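Local structure of hypothetical glycoside hydrolase (3TAW) at residues F102-N108 with H155-F159; P121-M125 with C247-A251; G129-Y135 with V147-L153. The protein is of unknown function but is probably a carbohydrate-active protein of a five-bladed beta-propeller family. One frame throughout, in Å; residues are numbered along the deposited sequence.

Contact 1: F102-N108 with H155-F159; sequences FYPAKDN and HWTKF. With EDO (1,2-ethanediol), chain N; ACT (acetate ion), chain E.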
ATOM      1  N   PHE A 102      -9.991 -11.559   3.244  1.00 12.58           N
ATOM      2  CA  PHE A 102     -10.744 -10.294   3.171  1.00 12.56           C
ATOM      3  C   PHE A 102     -11.351 -10.158   1.789  1.00 12.88           C
ATOM      4  O   PHE A 102     -10.706 -10.477   0.784  1.00 12.48           O
ATOM      5  CB  PHE A 102      -9.803  -9.132   3.481  1.00 12.09           C
ATOM      6  CG  PHE A 102     -10.497  -7.893   3.941  1.00 11.98           C
ATOM      7  CD1 PHE A 102     -10.890  -7.754   5.257  1.00 12.19           C
ATOM      8  CD2 PHE A 102     -10.736  -6.844   3.067  1.00 12.04           C
ATOM      9  CE1 PHE A 102     -11.534  -6.606   5.702  1.00 12.56           C
ATOM     10  CE2 PHE A 102     -11.386  -5.690   3.505  1.00 12.32           C
ATOM     11  CZ  PHE A 102     -11.761  -5.558   4.829  1.00 12.37           C
ATOM     12  N   TYR A 103     -12.620  -9.764   1.742  1.00 13.13           N
ATOM     13  CA  TYR A 103     -13.385  -9.809   0.492  1.00 13.62           C
ATOM     14  C   TYR A 103     -14.709  -9.075   0.647  1.00 14.02           C
ATOM     15  O   TYR A 103     -15.182  -8.858   1.769  1.00 13.53           O
ATOM     16  CB  TYR A 103     -13.655 -11.285   0.100  1.00 14.08           C
ATOM     17  CG  TYR A 103     -14.102 -12.113   1.261  1.00 14.65           C
ATOM     18  CD1 TYR A 103     -15.432 -12.161   1.627  1.00 15.73           C
ATOM     19  CD2 TYR A 103     -13.169 -12.818   2.038  1.00 15.28           C
ATOM     20  CE1 TYR A 103     -15.851 -12.911   2.723  1.00 16.39           C
ATOM     21  CE2 TYR A 103     -13.561 -13.546   3.121  1.00 15.80           C
ATOM     22  CZ  TYR A 103     -14.916 -13.590   3.468  1.00 16.95           C
ATOM     23  OH  TYR A 103     -15.331 -14.310   4.566  1.00 19.19           O
ATOM     24  N   PRO A 104     -15.310  -8.675  -0.486  1.00 14.21           N
ATOM     25  CA  PRO A 104     -16.620  -8.055  -0.422  1.00 15.00           C
ATOM     26  C   PRO A 104     -17.676  -9.113  -0.058  1.00 15.83           C
ATOM     27  O   PRO A 104     -17.500 -10.303  -0.362  1.00 15.88           O
ATOM     28  CB  PRO A 104     -16.830  -7.540  -1.848  1.00 15.04           C
ATOM     29  CG  PRO A 104     -16.061  -8.495  -2.704  1.00 14.78           C
ATOM     30  CD  PRO A 104     -14.832  -8.818  -1.877  1.00 14.18           C
ATOM     31  N   ALA A 105     -18.755  -8.690   0.596  1.00 16.87           N
ATOM     32  CA  ALA A 105     -19.737  -9.626   1.096  1.00 17.94           C
ATOM     33  C   ALA A 105     -21.065  -8.908   1.255  1.00 19.55           C
ATOM     34  O   ALA A 105     -21.152  -7.712   0.967  1.00 19.80           O
ATOM     35  CB  ALA A 105     -19.267 -10.211   2.436  1.00 17.67           C
ATOM     36  N   LYS A 106     -22.090  -9.627   1.707  1.00 21.02           N
ATOM     37  CA  LYS A 106     -23.396  -9.003   1.992  1.00 22.47           C
ATOM     38  C   LYS A 106     -23.360  -8.508   3.444  1.00 23.14           C
ATOM     39  O   LYS A 106     -24.055  -9.012   4.343  1.00 24.10           O
ATOM     40  CB  LYS A 106     -24.529 -10.001   1.706  1.00 24.16           C
ATOM     41  CG  LYS A 106     -24.602 -10.345   0.230  1.00 25.12           C
ATOM     42  CD  LYS A 106     -25.859 -11.110  -0.183  1.00 27.15           C
ATOM     43  CE  LYS A 106     -25.829 -11.348  -1.710  1.00 27.72           C
ATOM     44  NZ  LYS A 106     -27.004 -12.110  -2.218  1.00 30.59           N
ATOM     45  N   ASP A 107     -22.490  -7.527   3.663  1.00 22.84           N
ATOM     46  CA  ASP A 107     -22.228  -6.977   4.994  1.00 22.94           C
ATOM     47  C   ASP A 107     -22.502  -5.476   4.958  1.00 23.10           C
ATOM     48  O   ASP A 107     -23.071  -4.966   3.981  1.00 23.57           O
ATOM     49  CB  ASP A 107     -20.790  -7.313   5.453  1.00 22.01           C
ATOM     50  CG  ASP A 107     -19.715  -6.750   4.530  1.00 21.04           C
ATOM     51  OD1 ASP A 107     -19.988  -5.787   3.781  1.00 20.64           O
ATOM     52  OD2 ASP A 107     -18.590  -7.309   4.553  1.00 20.81           O
ATOM     53  N   ASN A 108     -22.100  -4.775   6.013  1.00 24.31           N
ATOM     54  CA  ASN A 108     -22.376  -3.336   6.149  1.00 26.35           C
ATOM     55  C   ASN A 108     -21.727  -2.455   5.060  1.00 24.16           C
ATOM     56  O   ASN A 108     -22.075  -1.292   4.924  1.00 24.37           O
ATOM     57  CB  ASN A 108     -21.933  -2.850   7.547  1.00 28.87           C
ATOM     58  CG  ASN A 108     -20.427  -3.061   7.819  1.00 30.61           C
ATOM     59  OD1 ASN A 108     -19.864  -4.138   7.569  1.00 35.78           O
ATOM     60  ND2 ASN A 108     -19.789  -2.047   8.396  1.00 33.77           N
ATOM     61  N   HIS A 155     -10.535 -12.381  11.548  1.00 16.70           N
ATOM     62  CA  HIS A 155     -11.831 -11.959  12.066  1.00 17.70           C
ATOM     63  C   HIS A 155     -11.832 -10.446  12.059  1.00 16.61           C
ATOM     64  O   HIS A 155     -11.356  -9.810  12.996  1.00 16.65           O
ATOM     65  CB  HIS A 155     -12.092 -12.563  13.460  1.00 19.70           C
ATOM     66  CG  HIS A 155     -12.266 -14.051  13.417  1.00 21.70           C
ATOM     67  ND1 HIS A 155     -11.211 -14.935  13.546  1.00 23.13           N
ATOM     68  CD2 HIS A 155     -13.369 -14.808  13.188  1.00 23.38           C
ATOM     69  CE1 HIS A 155     -11.664 -16.175  13.430  1.00 23.68           C
ATOM     70  NE2 HIS A 155     -12.969 -16.124  13.212  1.00 23.63           N
ATOM     71  N   TRP A 156     -12.312  -9.889  10.948  1.00 15.92           N
ATOM     72  CA  TRP A 156     -12.233  -8.457  10.698  1.00 15.75           C
ATOM     73  C   TRP A 156     -13.542  -7.750  11.013  1.00 16.35           C
ATOM     74  O   TRP A 156     -14.626  -8.292  10.770  1.00 17.89           O
ATOM     75  CB  TRP A 156     -11.876  -8.165   9.229  1.00 15.13           C
ATOM     76  CG  TRP A 156     -10.553  -8.614   8.792  1.00 14.34           C
ATOM     77  CD1 TRP A 156     -10.237  -9.785   8.158  1.00 14.30           C
ATOM     78  CD2 TRP A 156      -9.343  -7.883   8.917  1.00 14.20           C
ATOM     79  NE1 TRP A 156      -8.895  -9.828   7.895  1.00 14.46           N
ATOM     80  CE2 TRP A 156      -8.317  -8.663   8.346  1.00 13.78           C
ATOM     81  CE3 TRP A 156      -9.021  -6.639   9.477  1.00 14.28           C
ATOM     82  CZ2 TRP A 156      -6.984  -8.237   8.308  1.00 13.74           C
ATOM     83  CZ3 TRP A 156      -7.695  -6.219   9.439  1.00 14.18           C
ATOM     84  CH2 TRP A 156      -6.688  -7.022   8.862  1.00 14.07           C
ATOM     85  N   THR A 157     -13.436  -6.532  11.529  1.00 15.94           N
ATOM     86  CA  THR A 157     -14.541  -5.583  11.610  1.00 16.08           C
ATOM     87  C   THR A 157     -14.311  -4.465  10.600  1.00 15.99           C
ATOM     88  O   THR A 157     -13.272  -3.804  10.632  1.00 15.10           O
ATOM     89  CB  THR A 157     -14.654  -5.025  13.025  1.00 16.90           C
ATOM     90  OG1 THR A 157     -14.928  -6.125  13.909  1.00 17.21           O
ATOM     91  CG2 THR A 157     -15.780  -3.980  13.140  1.00 17.09           C
ATOM     92  N   LYS A 158     -15.271  -4.284   9.690  1.00 15.86           N
ATOM     93  CA  LYS A 158     -15.219  -3.216   8.697  1.00 15.89           C
ATOM     94  C   LYS A 158     -15.884  -1.976   9.272  1.00 16.24           C
ATOM     95  O   LYS A 158     -17.055  -2.030   9.700  1.00 16.58           O
ATOM     96  CB  LYS A 158     -15.909  -3.631   7.404  1.00 16.00           C
ATOM     97  CG  LYS A 158     -15.233  -4.785   6.664  1.00 15.82           C
ATOM     98  CD  LYS A 158     -15.920  -5.072   5.350  1.00 15.69           C
ATOM     99  CE  LYS A 158     -15.363  -6.314   4.672  1.00 15.72           C
ATOM    100  NZ  LYS A 158     -16.095  -6.712   3.431  1.00 15.72           N
ATOM    101  N   PHE A 159     -15.162  -0.859   9.302  1.00 16.20           N
ATOM    102  CA  PHE A 159     -15.709   0.403   9.827  1.00 16.73           C
ATOM    103  C   PHE A 159     -16.137   1.398   8.754  1.00 17.04           C
ATOM    104  O   PHE A 159     -16.710   2.456   9.067  1.00 18.12           O
ATOM    105  CB  PHE A 159     -14.694   1.044  10.772  1.00 16.97           C
ATOM    106  CG  PHE A 159     -14.487   0.269  12.034  1.00 17.64           C
ATOM    107  CD1 PHE A 159     -15.334   0.456  13.114  1.00 18.68           C
ATOM    108  CD2 PHE A 159     -13.456  -0.658  12.143  1.00 17.72           C
ATOM    109  CE1 PHE A 159     -15.167  -0.275  14.288  1.00 19.66           C
ATOM    110  CE2 PHE A 159     -13.270  -1.382  13.322  1.00 18.51           C
ATOM    111  CZ  PHE A 159     -14.133  -1.189  14.395  1.00 18.84           C
TER
HETATM  112  C1  EDO N 399     -14.143 -11.093   5.762  1.00 28.53           C
HETATM  113  O1  EDO N 399     -13.671 -10.366   6.894  1.00 34.33           O
HETATM  114  C2  EDO N 399     -14.795 -10.101   4.824  1.00 27.36           C
HETATM  115  O2  EDO N 399     -13.807  -9.206   4.292  1.00 23.69           O
HETATM  116  C   ACT E 390     -18.535 -15.372   4.283  1.00 37.64           C
HETATM  117  O   ACT E 390     -17.871 -16.166   3.554  1.00 34.13           O
HETATM  118  OXT ACT E 390     -17.892 -14.591   5.047  1.00 34.80           O
HETATM  119  CH3 ACT E 390     -20.038 -15.337   4.257  1.00 36.43           C
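F102 comes opposite W156 (CA to CA 7.9 Å) and N108 opposite K158 (CA to CA 7.6 Å) where the irregular loop 102-108 runs past strand 157-161. That strand is the outer edge of a four-stranded antiparallel sheet, consistent with one blade of the five-bladed beta-propeller of this family. At such spacing the two backbones form no ladder, and side chains do the bridging. F102 and W156 make a T-shaped pair: the edge of the phenyl ring, led by CD1, points into one face of the indole, with the planes at 80° and F102 CD1 3.6 Å from W156 CD1. An extended chain beyond CG carries K158 CE past F102 CZ (3.7 Å) and the ammonium on to a group of oxygens. There K158 NZ donates to Y103 O at 2.9 Å and forms a salt bridge to D107 OD2 at 2.8 Å, using the syn lone pair of OD2. A second salt bridge, to E113, adds another carboxylate around the same nitrogen. A 1,2-ethanediol, probably from the crystallisation liquor, lies between the F102 and Y103 rings: its O2 is over one face of F102 and accepts from Y103 N while donating to Y103 O, and its C2 sits over the centre of the Y103 ring. Y103 OH donates to an acetate oxygen, OXT, near the plane of its own ring. At the end of 102-108, N108 ND2 gives a fairly straight bond (161°) to K158 O, 3.0 Å away, the acceptor lying close to the amide plane of N108 while the nitrogen sits above the plane of the K158 carbonyl.

Contact 2: P121-M125 with C247-A251; sequences PRIAM and CGPPA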
ATOM      1  N   PRO A 121      -4.329  -3.097  -0.185  1.00 11.01           N
ATOM      2  CA  PRO A 121      -4.248  -3.049   1.283  1.00 11.05           C
ATOM      3  C   PRO A 121      -2.901  -2.505   1.785  1.00 10.71           C
ATOM      4  O   PRO A 121      -1.863  -2.707   1.147  1.00 10.79           O
ATOM      5  CB  PRO A 121      -4.360  -4.498   1.660  1.00 10.78           C
ATOM      6  CG  PRO A 121      -3.737  -5.240   0.524  1.00 11.03           C
ATOM      7  CD  PRO A 121      -4.181  -4.484  -0.695  1.00 11.36           C
ATOM      8  N   ARG A 122      -2.939  -1.802   2.908  1.00 10.89           N
ATOM      9  CA  ARG A 122      -1.770  -1.597   3.753  1.00 10.97           C
ATOM     10  C   ARG A 122      -2.167  -1.971   5.159  1.00 10.87           C
ATOM     11  O   ARG A 122      -3.289  -1.673   5.609  1.00 10.35           O
ATOM     12  CB  ARG A 122      -1.283  -0.132   3.785  1.00 11.46           C
ATOM     13  CG  ARG A 122      -0.479   0.318   2.606  1.00 12.24           C
ATOM     14  CD  ARG A 122      -1.359   0.782   1.511  1.00 12.87           C
ATOM     15  NE  ARG A 122      -0.658   1.446   0.396  1.00 12.83           N
ATOM     16  CZ  ARG A 122      -1.144   1.481  -0.836  1.00 13.11           C
ATOM     17  NH1 ARG A 122      -2.308   0.921  -1.094  1.00 13.48           N
ATOM     18  NH2 ARG A 122      -0.474   2.061  -1.820  1.00 12.92           N
ATOM     19  N   ILE A 123      -1.233  -2.588   5.871  1.00 10.72           N
ATOM     20  CA  ILE A 123      -1.451  -3.015   7.246  1.00 11.20           C
ATOM     21  C   ILE A 123      -0.387  -2.439   8.153  1.00 10.89           C
ATOM     22  O   ILE A 123       0.790  -2.454   7.815  1.00 10.64           O
ATOM     23  CB  ILE A 123      -1.420  -4.541   7.384  1.00 11.89           C
ATOM     24  CG1 ILE A 123      -2.559  -5.153   6.555  1.00 12.52           C
ATOM     25  CG2 ILE A 123      -1.512  -4.981   8.874  1.00 12.51           C
ATOM     26  CD1 ILE A 123      -2.453  -6.650   6.392  1.00 13.99           C
ATOM     27  N   ALA A 124      -0.811  -1.978   9.323  1.00 11.03           N
ATOM     28  CA  ALA A 124       0.106  -1.688  10.424  1.00 11.70           C
ATOM     29  C   ALA A 124      -0.556  -2.144  11.721  1.00 12.36           C
ATOM     30  O   ALA A 124      -1.773  -2.377  11.767  1.00 12.68           O
ATOM     31  CB  ALA A 124       0.477  -0.192  10.511  1.00 11.55           C
HETATM   32  N   MSE A 125       0.247  -2.276  12.759  1.00 12.44           N
HETATM   33  CA  MSE A 125      -0.241  -2.839  14.029  1.00 13.22           C
HETATM   34  C   MSE A 125      -0.049  -1.877  15.190  1.00 13.66           C
HETATM   35  O   MSE A 125       1.006  -1.267  15.308  1.00 12.94           O
HETATM   36  CB  MSE A 125       0.504  -4.134  14.351  1.00 14.14           C
HETATM   37  CG  MSE A 125      -0.127  -4.913  15.459  1.00 14.97           C
HETATM   38 SE   MSE A 125       1.063  -6.353  16.080  0.75 16.77          SE
HETATM   39  CE  MSE A 125       2.407  -5.235  16.999  1.00 17.47           C
ATOM     40  N   CYS A 247       1.202   6.972  -2.341  1.00 12.36           N
ATOM     41  CA  CYS A 247       1.761   6.445  -1.113  1.00 12.14           C
ATOM     42  C   CYS A 247       1.916   4.920  -1.167  1.00 12.15           C
ATOM     43  O   CYS A 247       1.127   4.228  -1.787  1.00 11.88           O
ATOM     44  CB  CYS A 247       0.902   6.857   0.070  1.00 12.59           C
ATOM     45  SG  CYS A 247       0.927   8.621   0.366  1.00 13.70           S
ATOM     46  N   GLY A 248       2.975   4.432  -0.521  1.00 11.40           N
ATOM     47  CA  GLY A 248       3.340   3.029  -0.548  1.00 11.32           C
ATOM     48  C   GLY A 248       3.006   2.351   0.778  1.00 10.81           C
ATOM     49  O   GLY A 248       1.872   2.463   1.274  1.00 11.19           O
ATOM     50  N   PRO A 249       3.972   1.638   1.374  1.00 10.83           N
ATOM     51  CA  PRO A 249       3.711   1.013   2.650  1.00 10.58           C
ATOM     52  C   PRO A 249       3.572   2.028   3.787  1.00 10.62           C
ATOM     53  O   PRO A 249       3.760   3.233   3.573  1.00 10.48           O
ATOM     54  CB  PRO A 249       4.958   0.135   2.868  1.00 10.62           C
ATOM     55  CG  PRO A 249       6.031   0.835   2.143  1.00 11.27           C
ATOM     56  CD  PRO A 249       5.383   1.464   0.943  1.00 10.74           C
ATOM     57  N   PRO A 250       3.254   1.558   5.002  1.00 10.57           N
ATOM     58  CA  PRO A 250       3.276   2.477   6.132  1.00 10.61           C
ATOM     59  C   PRO A 250       4.596   3.248   6.281  1.00 10.75           C
ATOM     60  O   PRO A 250       5.695   2.720   5.973  1.00 10.55           O
ATOM     61  CB  PRO A 250       3.032   1.558   7.336  1.00 10.86           C
ATOM     62  CG  PRO A 250       2.227   0.422   6.758  1.00 10.59           C
ATOM     63  CD  PRO A 250       2.862   0.199   5.417  1.00 10.72           C
ATOM     64  N   ALA A 251       4.462   4.506   6.696  1.00 10.91           N
ATOM     65  CA  ALA A 251       5.589   5.390   6.915  1.00 10.94           C
ATOM     66  C   ALA A 251       6.299   5.001   8.206  1.00 11.53           C
ATOM     67  O   ALA A 251       5.694   4.398   9.105  1.00 11.69           O
ATOM     68  CB  ALA A 251       5.116   6.849   6.999  1.00 10.98           C
TER
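The guanidinium of R122 meets residues 247-251 at its edge, where two successive backbone carbonyls come up to it. G248 O lies almost exactly in the guanidinium plane and takes a nearly straight bond from R122 NE (2.9 Å, 167°). C247 O accepts from R122 NH2 at 2.7 Å; it lies 25° out of the guanidinium plane, and this bond is the more bent of the two. A bend at chi2 (86°) directs NE and NH2 to the carbonyls; on the way, R122 CG passes 3.4 Å from G248 O. Beyond the arginine, the ring of P250 presses against strand 121-125: its CG rests 3.4 Å from I123 O and 4.2 Å from A124 CB. Here an edge strand of the four-stranded sheet meets strand 244-254 of the mixed sheet near the centre of the chain, at an interface between sheets in the propeller. NH1 turns the other way, to a weak hydrogen bond with D120 O and a long, weak ion pair with E325. The side chain of S180 also bonds to G248 O. Two N-H groups of the buried R122 are thus taken up by successive main-chain carbonyls, which fixes the rotation of its guanidinium and ties strand 121-125 to residues 247-251.

Contact 3: G129-Y135 with V147-L153; sequences GTYVLLY and VATSKDL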
ATOM      1  N   GLY A 129      -1.643  -4.687  19.783  1.00 20.63           N
ATOM      2  CA  GLY A 129      -1.790  -5.853  18.911  1.00 20.04           C
ATOM      3  C   GLY A 129      -2.985  -5.836  17.968  1.00 18.57           C
ATOM      4  O   GLY A 129      -3.390  -6.900  17.453  1.00 18.27           O
ATOM      5  N   THR A 130      -3.544  -4.655  17.718  1.00 17.20           N
ATOM      6  CA  THR A 130      -4.614  -4.512  16.741  1.00 16.23           C
ATOM      7  C   THR A 130      -4.063  -4.183  15.345  1.00 15.08           C
ATOM      8  O   THR A 130      -3.299  -3.225  15.187  1.00 13.95           O
ATOM      9  CB  THR A 130      -5.618  -3.435  17.145  1.00 17.64           C
ATOM     10  OG1 THR A 130      -6.148  -3.745  18.443  1.00 18.63           O
ATOM     11  CG2 THR A 130      -6.751  -3.345  16.098  1.00 17.14           C
ATOM     12  N   TYR A 131      -4.400  -5.030  14.373  1.00 13.64           N
ATOM     13  CA  TYR A 131      -4.023  -4.810  12.988  1.00 12.97           C
ATOM     14  C   TYR A 131      -5.031  -3.869  12.353  1.00 12.74           C
ATOM     15  O   TYR A 131      -6.261  -4.095  12.416  1.00 12.82           O
ATOM     16  CB  TYR A 131      -3.891  -6.122  12.210  1.00 12.90           C
ATOM     17  CG  TYR A 131      -2.794  -6.992  12.760  1.00 12.76           C
ATOM     18  CD1 TYR A 131      -1.479  -6.797  12.360  1.00 12.65           C
ATOM     19  CD2 TYR A 131      -3.047  -7.966  13.736  1.00 13.19           C
ATOM     20  CE1 TYR A 131      -0.446  -7.551  12.867  1.00 12.80           C
ATOM     21  CE2 TYR A 131      -2.010  -8.746  14.250  1.00 13.77           C
ATOM     22  CZ  TYR A 131      -0.708  -8.544  13.809  1.00 12.99           C
ATOM     23  OH  TYR A 131       0.340  -9.297  14.337  1.00 13.52           O
ATOM     24  N   VAL A 132      -4.503  -2.823  11.718  1.00 11.90           N
ATOM     25  CA  VAL A 132      -5.316  -1.789  11.104  1.00 11.78           C
ATOM     26  C   VAL A 132      -5.063  -1.850   9.587  1.00 11.54           C
ATOM     27  O   VAL A 132      -3.952  -1.622   9.135  1.00 11.65           O
ATOM     28  CB  VAL A 132      -4.984  -0.376  11.629  1.00 11.91           C
ATOM     29  CG1 VAL A 132      -5.884   0.681  10.945  1.00 11.79           C
ATOM     30  CG2 VAL A 132      -5.132  -0.341  13.182  1.00 12.01           C
ATOM     31  N   LEU A 133      -6.117  -2.192   8.852  1.00 11.84           N
ATOM     32  CA  LEU A 133      -6.094  -2.391   7.419  1.00 11.68           C
ATOM     33  C   LEU A 133      -6.749  -1.204   6.745  1.00 11.96           C
ATOM     34  O   LEU A 133      -7.908  -0.874   7.040  1.00 12.16           O
ATOM     35  CB  LEU A 133      -6.862  -3.683   7.093  1.00 12.29           C
ATOM     36  CG  LEU A 133      -7.123  -4.031   5.635  1.00 12.85           C
ATOM     37  CD1 LEU A 133      -5.819  -4.201   4.839  1.00 13.10           C
ATOM     38  CD2 LEU A 133      -8.005  -5.314   5.552  1.00 13.27           C
ATOM     39  N   LEU A 134      -5.971  -0.540   5.875  1.00 11.52           N
ATOM     40  CA  LEU A 134      -6.434   0.560   5.047  1.00 11.97           C
ATOM     41  C   LEU A 134      -6.433   0.047   3.634  1.00 11.47           C
ATOM     42  O   LEU A 134      -5.415  -0.467   3.160  1.00 10.74           O
ATOM     43  CB  LEU A 134      -5.498   1.763   5.150  1.00 12.57           C
ATOM     44  CG  LEU A 134      -5.767   2.760   6.292  1.00 13.52           C
ATOM     45  CD1 LEU A 134      -6.991   3.667   5.986  1.00 14.05           C
ATOM     46  CD2 LEU A 134      -5.893   2.082   7.635  1.00 14.43           C
ATOM     47  N   TYR A 135      -7.584   0.163   2.958  1.00 11.71           N
ATOM     48  CA  TYR A 135      -7.777  -0.441   1.642  1.00 11.91           C
ATOM     49  C   TYR A 135      -8.780   0.362   0.835  1.00 12.36           C
ATOM     50  O   TYR A 135      -9.423   1.273   1.361  1.00 12.27           O
ATOM     51  CB  TYR A 135      -8.270  -1.896   1.786  1.00 12.12           C
ATOM     52  CG  TYR A 135      -9.668  -2.025   2.370  1.00 12.75           C
ATOM     53  CD1 TYR A 135      -9.887  -1.943   3.736  1.00 13.15           C
ATOM     54  CD2 TYR A 135     -10.769  -2.264   1.548  1.00 13.30           C
ATOM     55  CE1 TYR A 135     -11.173  -2.051   4.278  1.00 13.51           C
ATOM     56  CE2 TYR A 135     -12.051  -2.401   2.074  1.00 13.73           C
ATOM     57  CZ  TYR A 135     -12.245  -2.294   3.431  1.00 13.79           C
ATOM     58  OH  TYR A 135     -13.496  -2.458   3.941  1.00 14.11           O
ATOM     59  N   VAL A 147     -11.381   1.450   6.330  1.00 13.70           N
ATOM     60  CA  VAL A 147     -10.640   0.904   7.456  1.00 13.68           C
ATOM     61  C   VAL A 147     -11.280  -0.371   7.997  1.00 13.91           C
ATOM     62  O   VAL A 147     -12.506  -0.454   8.139  1.00 14.25           O
ATOM     63  CB  VAL A 147     -10.581   1.926   8.616  1.00 14.13           C
ATOM     64  CG1 VAL A 147      -9.691   1.405   9.764  1.00 14.69           C
ATOM     65  CG2 VAL A 147     -10.064   3.311   8.114  1.00 14.23           C
ATOM     66  N   ALA A 148     -10.450  -1.359   8.314  1.00 13.39           N
ATOM     67  CA  ALA A 148     -10.908  -2.528   9.036  1.00 13.24           C
ATOM     68  C   ALA A 148      -9.867  -2.893  10.072  1.00 13.50           C
ATOM     69  O   ALA A 148      -8.671  -2.568   9.911  1.00 13.16           O
ATOM     70  CB  ALA A 148     -11.212  -3.715   8.042  1.00 13.24           C
ATOM     71  N   THR A 149     -10.312  -3.506  11.168  1.00 13.89           N
ATOM     72  CA  THR A 149      -9.401  -3.951  12.208  1.00 13.79           C
ATOM     73  C   THR A 149      -9.611  -5.424  12.608  1.00 14.41           C
ATOM     74  O   THR A 149     -10.700  -5.988  12.426  1.00 14.60           O
ATOM     75  CB  THR A 149      -9.442  -3.062  13.475  1.00 14.60           C
ATOM     76  OG1 THR A 149     -10.660  -3.287  14.196  1.00 15.47           O
ATOM     77  CG2 THR A 149      -9.326  -1.557  13.115  1.00 14.64           C
ATOM     78  N   SER A 150      -8.553  -6.025  13.142  1.00 14.23           N
ATOM     79  CA  SER A 150      -8.593  -7.408  13.629  1.00 15.00           C
ATOM     80  C   SER A 150      -7.443  -7.643  14.589  1.00 15.43           C
ATOM     81  O   SER A 150      -6.482  -6.879  14.610  1.00 15.31           O
ATOM     82  CB  SER A 150      -8.486  -8.423  12.482  1.00 14.86           C
ATOM     83  OG  SER A 150      -7.196  -8.399  11.899  1.00 15.51           O
ATOM     84  N   LYS A 151      -7.548  -8.708  15.372  1.00 15.81           N
ATOM     85  CA  LYS A 151      -6.448  -9.143  16.235  1.00 16.89           C
ATOM     86  C   LYS A 151      -5.659 -10.292  15.604  1.00 16.07           C
ATOM     87  O   LYS A 151      -4.542 -10.578  16.034  1.00 15.75           O
ATOM     88  CB  LYS A 151      -6.990  -9.584  17.586  1.00 18.93           C
ATOM     89  CG  LYS A 151      -7.663  -8.494  18.350  1.00 21.17           C
ATOM     90  CD  LYS A 151      -6.643  -7.461  18.772  1.00 22.73           C
ATOM     91  CE  LYS A 151      -7.132  -6.575  19.888  1.00 25.25           C
ATOM     92  NZ  LYS A 151      -5.955  -5.889  20.508  1.00 25.53           N
ATOM     93  N   ASP A 152      -6.262 -10.954  14.606  1.00 15.24           N
ATOM     94  CA  ASP A 152      -5.713 -12.189  14.053  1.00 15.94           C
ATOM     95  C   ASP A 152      -5.660 -12.226  12.528  1.00 15.14           C
ATOM     96  O   ASP A 152      -5.413 -13.290  11.956  1.00 15.38           O
ATOM     97  CB  ASP A 152      -6.524 -13.381  14.546  1.00 16.79           C
ATOM     98  CG  ASP A 152      -7.933 -13.422  13.970  1.00 17.24           C
ATOM     99  OD1 ASP A 152      -8.379 -12.480  13.289  1.00 16.72           O
ATOM    100  OD2 ASP A 152      -8.614 -14.430  14.235  1.00 20.29           O
ATOM    101  N   LEU A 153      -5.944 -11.091  11.888  1.00 14.55           N
ATOM    102  CA  LEU A 153      -5.887 -10.933  10.439  1.00 14.38           C
ATOM    103  C   LEU A 153      -6.938 -11.762   9.682  1.00 14.75           C
ATOM    104  O   LEU A 153      -6.889 -11.853   8.443  1.00 14.78           O
ATOM    105  CB  LEU A 153      -4.470 -11.228   9.904  1.00 13.94           C
ATOM    106  CG  LEU A 153      -3.344 -10.327  10.425  1.00 13.81           C
ATOM    107  CD1 LEU A 153      -1.986 -10.873   9.992  1.00 13.16           C
ATOM    108  CD2 LEU A 153      -3.535  -8.882   9.967  1.00 13.35           C
TER
HETATM  109  O   HOH W   1      -2.885  -9.504  17.802  1.00 19.19           O
HETATM  110  O   HOH W   2     -14.313  -0.852   6.068  1.00 14.44           O
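Y131 pairs with S150 and L133 with A148, the two hydrogen-bonded pairs of an antiparallel hairpin, with V132-T149 and L134-V147 as the non-hydrogen-bonded pairs between and beyond them. Each hydrogen-bonded pair closes a two-bond ring; in one, L133 N reaches A148 O at 2.8 Å and A148 N returns to L133 O at 2.9 Å. On the face carrying V132 and L134, V132 and V147 touch through their CG1 atoms, and L134 CD1 lies alongside V147 CG2 (3.8 Å), the two side chains pointing the same way. On the other face L153 CD2 lies over one face of the Y131 ring in a CH-pi contact, 3.5 Å from Y131 CG, while K151 O comes to the ring's edge. S150 OG, set by a chi1 of 69°, accepts from L153 N at 3.0 Å, an ST motif that probably contributes to the placement of L153. At the open end, K151 bends at chi2 and curls back to give its NZ to T130 OG1 (3.0 Å). One water ties G129 O to K151 O, and another joins Y135 OH to V147 O. Further out, Y131 OH bonds to I57 O and Y135 OH to E113. The hairpin forms the middle of its four-stranded sheet, between strands 117-125 and 157-161; L153 and Y131 lean on strand 49-58 of the adjoining sheet, and V132 and L134 on strand 179-186.

How the contacts relate
All three contacts draw on one four-stranded antiparallel sheet, whose order 117-125, 131-138, 143-150, 157-161 follows the chain. Contact 3 is its central hairpin; contact 2 carries its first strand to strand 244-254 near the middle of the molecule, and contact 1 joins its last strand to a loop at the periphery. The centres of contacts 1 and 2 are about 19 Å apart, and each is about 11 Å from contact 3, which touches both through backbone bonds; the sheet thus runs from near the chain's centre outward. Along the chain the segments come as 102-108, 121-125, 129-135, 147-153, 155-159 and 247-251: contacts 1 and 2 alternate, and contact 3 lies within both spans.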